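Local atomic coordinates of putative HMP/thiamine permease protein YkoE (Bacillus subtilis, PDB entry 5EDL), a protein that probably carries thiamine or its hydroxymethylpyrimidine precursor across the cell membrane, as the substrate-binding S component of an energy-coupling factor transporter. Residues I15-A18 and V19-L22; G173-N176 and G177-L180. One frame throughout, in Å; residues are numbered along the deposited sequence.

Contact 1: residues I15-A18 and V19-L22; sequences IVFA and VVYL
Phe17 and Tyr21 are joined by a nearly straight backbone bond, Tyr21 N to Phe17 O, 2.8 Å long with an angle of 172° at the hydrogen. Leu22 N reaches Ala18 O at 3.0 Å. Both are i to i+4 bonds of helix 4-35, within a predicted membrane span. Val19 N makes a weak bond to Val16 O at 3.2 Å.

The phenyl of Phe17 and the isopropyl group of Val20 lie side by side. CD2 of Phe17 meets CG2 of Val20 at 4.1 Å. Val20 puts this methyl beside its own N, turned back toward Phe17. In Tyr21, CG also lies beside the backbone N (chi1 -75°), which brings the ring back over the preceding turn. One ring face lies over the carbonyl carbon of Phe17, and CD1 of Tyr21 is 3.1 Å from Phe17 O. The phenol hydroxyl is hydrogen-bonded to Glu68 and to Val50 N, and the ring meets Trp47 edge to face.

An alanine in place of Tyr21 would probably take the ring off the Phe17 carbonyl carbon and leave Glu68 without its phenol partner. Tyr21 touches the bound thiamine as part of the pocket wall, its hydroxyl held by helices 49-58 and 63-77.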
loop_
_atom_site.group_PDB
_atom_site.type_symbol
_atom_site.label_atom_id
_atom_site.label_comp_id
_atom_site.label_asym_id
_atom_site.label_seq_id
_atom_site.Cartn_x
_atom_site.Cartn_y
_atom_site.Cartn_z
ATOM N N ILE A 15 -1.571 -2.373 -11.757
ATOM C CA ILE A 15 -2.695 -2.810 -12.563
ATOM C C ILE A 15 -3.384 -4.019 -11.949
ATOM O O ILE A 15 -4.608 -4.044 -11.829
ATOM C CB ILE A 15 -2.246 -3.144 -13.994
ATOM C CG1 ILE A 15 -1.799 -1.868 -14.709
ATOM C CG2 ILE A 15 -3.375 -3.813 -14.763
ATOM C CD1 ILE A 15 -1.081 -2.116 -16.010
ATOM N N VAL A 16 -2.593 -5.017 -11.568
ATOM C CA VAL A 16 -3.127 -6.223 -10.945
ATOM C C VAL A 16 -3.878 -5.883 -9.665
ATOM O O VAL A 16 -4.997 -6.355 -9.434
ATOM C CB VAL A 16 -2.009 -7.238 -10.620
ATOM C CG1 VAL A 16 -2.545 -8.343 -9.729
ATOM C CG2 VAL A 16 -1.410 -7.797 -11.904
ATOM N N PHE A 17 -3.270 -5.054 -8.829
ATOM C CA PHE A 17 -3.901 -4.724 -7.560
ATOM C C PHE A 17 -5.043 -3.719 -7.699
ATOM O O PHE A 17 -5.862 -3.597 -6.793
ATOM C CB PHE A 17 -2.858 -4.218 -6.557
ATOM C CG PHE A 17 -2.249 -5.321 -5.763
ATOM C CD1 PHE A 17 -1.143 -6.004 -6.241
ATOM C CD2 PHE A 17 -2.825 -5.728 -4.570
ATOM C CE1 PHE A 17 -0.614 -7.061 -5.541
ATOM C CE2 PHE A 17 -2.285 -6.780 -3.857
ATOM C CZ PHE A 17 -1.184 -7.447 -4.339
ATOM N N ALA A 18 -5.110 -3.020 -8.832
ATOM C CA ALA A 18 -6.272 -2.190 -9.132
ATOM C C ALA A 18 -7.531 -3.053 -9.160
ATOM O O ALA A 18 -8.593 -2.622 -8.711
ATOM C CB ALA A 18 -6.103 -1.464 -10.444
ATOM N N VAL A 19 -7.403 -4.267 -9.686
ATOM C CA VAL A 19 -8.505 -5.213 -9.703
ATOM C C VAL A 19 -8.915 -5.603 -8.280
ATOM O O VAL A 19 -10.099 -5.627 -7.957
ATOM C CB VAL A 19 -8.149 -6.477 -10.507
ATOM C CG1 VAL A 19 -9.265 -7.511 -10.394
ATOM C CG2 VAL A 19 -7.895 -6.125 -11.973
ATOM N N VAL A 20 -7.931 -5.872 -7.427
ATOM C CA VAL A 20 -8.207 -6.178 -6.024
ATOM C C VAL A 20 -8.877 -5.003 -5.312
ATOM O O VAL A 20 -9.867 -5.182 -4.594
ATOM C CB VAL A 20 -6.919 -6.540 -5.252
ATOM C CG1 VAL A 20 -7.249 -6.845 -3.776
ATOM C CG2 VAL A 20 -6.202 -7.696 -5.912
ATOM N N TYR A 21 -8.314 -3.809 -5.494
ATOM C CA TYR A 21 -8.875 -2.579 -4.940
ATOM C C TYR A 21 -10.365 -2.434 -5.297
ATOM O O TYR A 21 -11.183 -2.076 -4.459
ATOM C CB TYR A 21 -8.123 -1.344 -5.456
ATOM C CG TYR A 21 -6.750 -1.100 -4.854
ATOM C CD1 TYR A 21 -6.120 -2.058 -4.069
ATOM C CD2 TYR A 21 -6.097 0.104 -5.067
ATOM C CE1 TYR A 21 -4.875 -1.819 -3.511
ATOM C CE2 TYR A 21 -4.863 0.355 -4.517
ATOM C CZ TYR A 21 -4.261 -0.604 -3.741
ATOM O OH TYR A 21 -3.043 -0.336 -3.207
ATOM N N LEU A 22 -10.697 -2.690 -6.555
ATOM C CA LEU A 22 -12.067 -2.497 -7.025
ATOM C C LEU A 22 -13.035 -3.460 -6.332
ATOM O O LEU A 22 -14.151 -3.082 -5.965
ATOM C CB LEU A 22 -12.142 -2.677 -8.544
ATOM C CG LEU A 22 -13.522 -2.484 -9.184
ATOM C CD1 LEU A 22 -14.091 -1.105 -8.862
ATOM C CD2 LEU A 22 -13.444 -2.695 -10.692
#

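Contact 2: residues G173-N176 and G177-L180; sequences GVLN and GMAL
Leu175 sets its CD1 methyl against CD2 of Leu180, 3.9 Å away. With CG anti to its backbone N (chi1 176°), Leu180 carries CD2 toward Leu175, and the two side chains meet at a slant. CG of Met178 lies 4.3 Å from CB of Leu175, and its CB is 3.4 Å from Leu175 O. The rest of the methionine bends at chi2 and chi3 and leads away, to Lys5, Glu6 and Ile9 of helix 4-35.

Leu175 and Met178 belong to the link between helix 140-170 and helix 179-192; Leu180 is in the latter. Two overlapping type I beta turns form most of the link, Gly173 to Asn176 and then Leu175 to Met178. The second is closed by Met178 N to Leu175 O, 2.9 Å, with the donor above the carbonyl plane. Met178 is the N-cap residue of the last helix. Gly173 leaves the previous helix with positive phi (99°), where a CB would press on the carbonyl O of the residue before.

A water donates to Val174 O at 2.9 Å and accepts from Gly177 N at 2.6 Å. Leu175 also rests on Ile9, Met57 and Leu169, while Leu180 touches Tyr56, Met57 and Ala170.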
loop_
_atom_site.group_PDB
_atom_site.type_symbol
_atom_site.label_atom_id
_atom_site.label_comp_id
_atom_site.label_asym_id
_atom_site.label_seq_id
_atom_site.Cartn_x
_atom_site.Cartn_y
_atom_site.Cartn_z
ATOM N N GLY A 173 11.506 -16.027 -7.974
ATOM C CA GLY A 173 12.608 -15.666 -8.847
ATOM C C GLY A 173 12.311 -14.462 -9.734
ATOM O O GLY A 173 13.204 -13.918 -10.380
ATOM N N VAL A 174 11.056 -14.028 -9.761
ATOM C CA VAL A 174 10.644 -13.045 -10.756
ATOM C C VAL A 174 11.143 -11.638 -10.421
ATOM O O VAL A 174 11.138 -10.744 -11.271
ATOM C CB VAL A 174 9.111 -13.028 -10.913
ATOM C CG1 VAL A 174 8.450 -12.308 -9.733
ATOM C CG2 VAL A 174 8.722 -12.392 -12.241
ATOM N N LEU A 175 11.581 -11.450 -9.182
ATOM C CA LEU A 175 12.083 -10.159 -8.733
ATOM C C LEU A 175 13.611 -10.081 -8.730
ATOM O O LEU A 175 14.178 -9.218 -8.077
ATOM C CB LEU A 175 11.554 -9.849 -7.325
ATOM C CG LEU A 175 10.031 -9.867 -7.163
ATOM C CD1 LEU A 175 9.626 -9.244 -5.830
ATOM C CD2 LEU A 175 9.368 -9.147 -8.309
ATOM N N ASN A 176 14.276 -10.982 -9.452
ATOM C CA ASN A 176 15.733 -11.050 -9.407
ATOM C C ASN A 176 16.412 -9.801 -9.944
ATOM O O ASN A 176 17.549 -9.517 -9.587
ATOM C CB ASN A 176 16.239 -12.283 -10.165
ATOM C CG ASN A 176 16.330 -13.500 -9.272
ATOM O OD1 ASN A 176 15.904 -13.460 -8.114
ATOM N ND2 ASN A 176 16.885 -14.586 -9.796
ATOM N N GLY A 177 15.717 -9.056 -10.795
ATOM C CA GLY A 177 16.235 -7.790 -11.276
ATOM C C GLY A 177 16.079 -6.632 -10.298
ATOM O O GLY A 177 16.663 -5.567 -10.503
ATOM N N MET A 178 15.296 -6.837 -9.238
ATOM C CA MET A 178 14.948 -5.766 -8.299
ATOM C C MET A 178 15.785 -5.793 -7.017
ATOM O O MET A 178 16.396 -6.804 -6.685
ATOM C CB MET A 178 13.470 -5.858 -7.909
ATOM C CG MET A 178 12.495 -6.072 -9.064
ATOM S SD MET A 178 12.069 -4.565 -9.951
ATOM C CE MET A 178 13.409 -4.482 -11.129
ATOM N N ALA A 179 15.777 -4.681 -6.285
ATOM C CA ALA A 179 16.452 -4.602 -4.997
ATOM C C ALA A 179 16.056 -5.751 -4.051
ATOM O O ALA A 179 16.917 -6.334 -3.405
ATOM C CB ALA A 179 16.175 -3.256 -4.339
ATOM N N LEU A 180 14.765 -6.076 -3.964
ATOM C CA LEU A 180 14.333 -7.148 -3.056
ATOM C C LEU A 180 14.896 -8.505 -3.496
ATOM O O LEU A 180 15.285 -9.326 -2.662
ATOM C CB LEU A 180 12.808 -7.226 -2.962
ATOM C CG LEU A 180 12.253 -8.371 -2.107
ATOM C CD1 LEU A 180 12.708 -8.258 -0.648
ATOM C CD2 LEU A 180 10.722 -8.402 -2.178
HETATM O O HOH W 1 13.279 -8.853 -11.642
#

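How the contacts relate
Contact 1 comes first along the chain, midway in helix 4-35. It joins successive turns of that helix and closes no loop. Contact 2 opens only after helix 140-170 ends and closes the short link into helix 179-192. The two are in series, neither nested nor crossed. Their centres are about 22 Å apart, and their nearest atoms are about 10 Å apart without touching. Helix 4-35 and helix 49-58 serve both. Around contact 1 they meet near the thiamine site, where helix 63-77 joins them. Around contact 2, nearer the start of helix 4-35, they pack on the turns and on the beginning of the last helix.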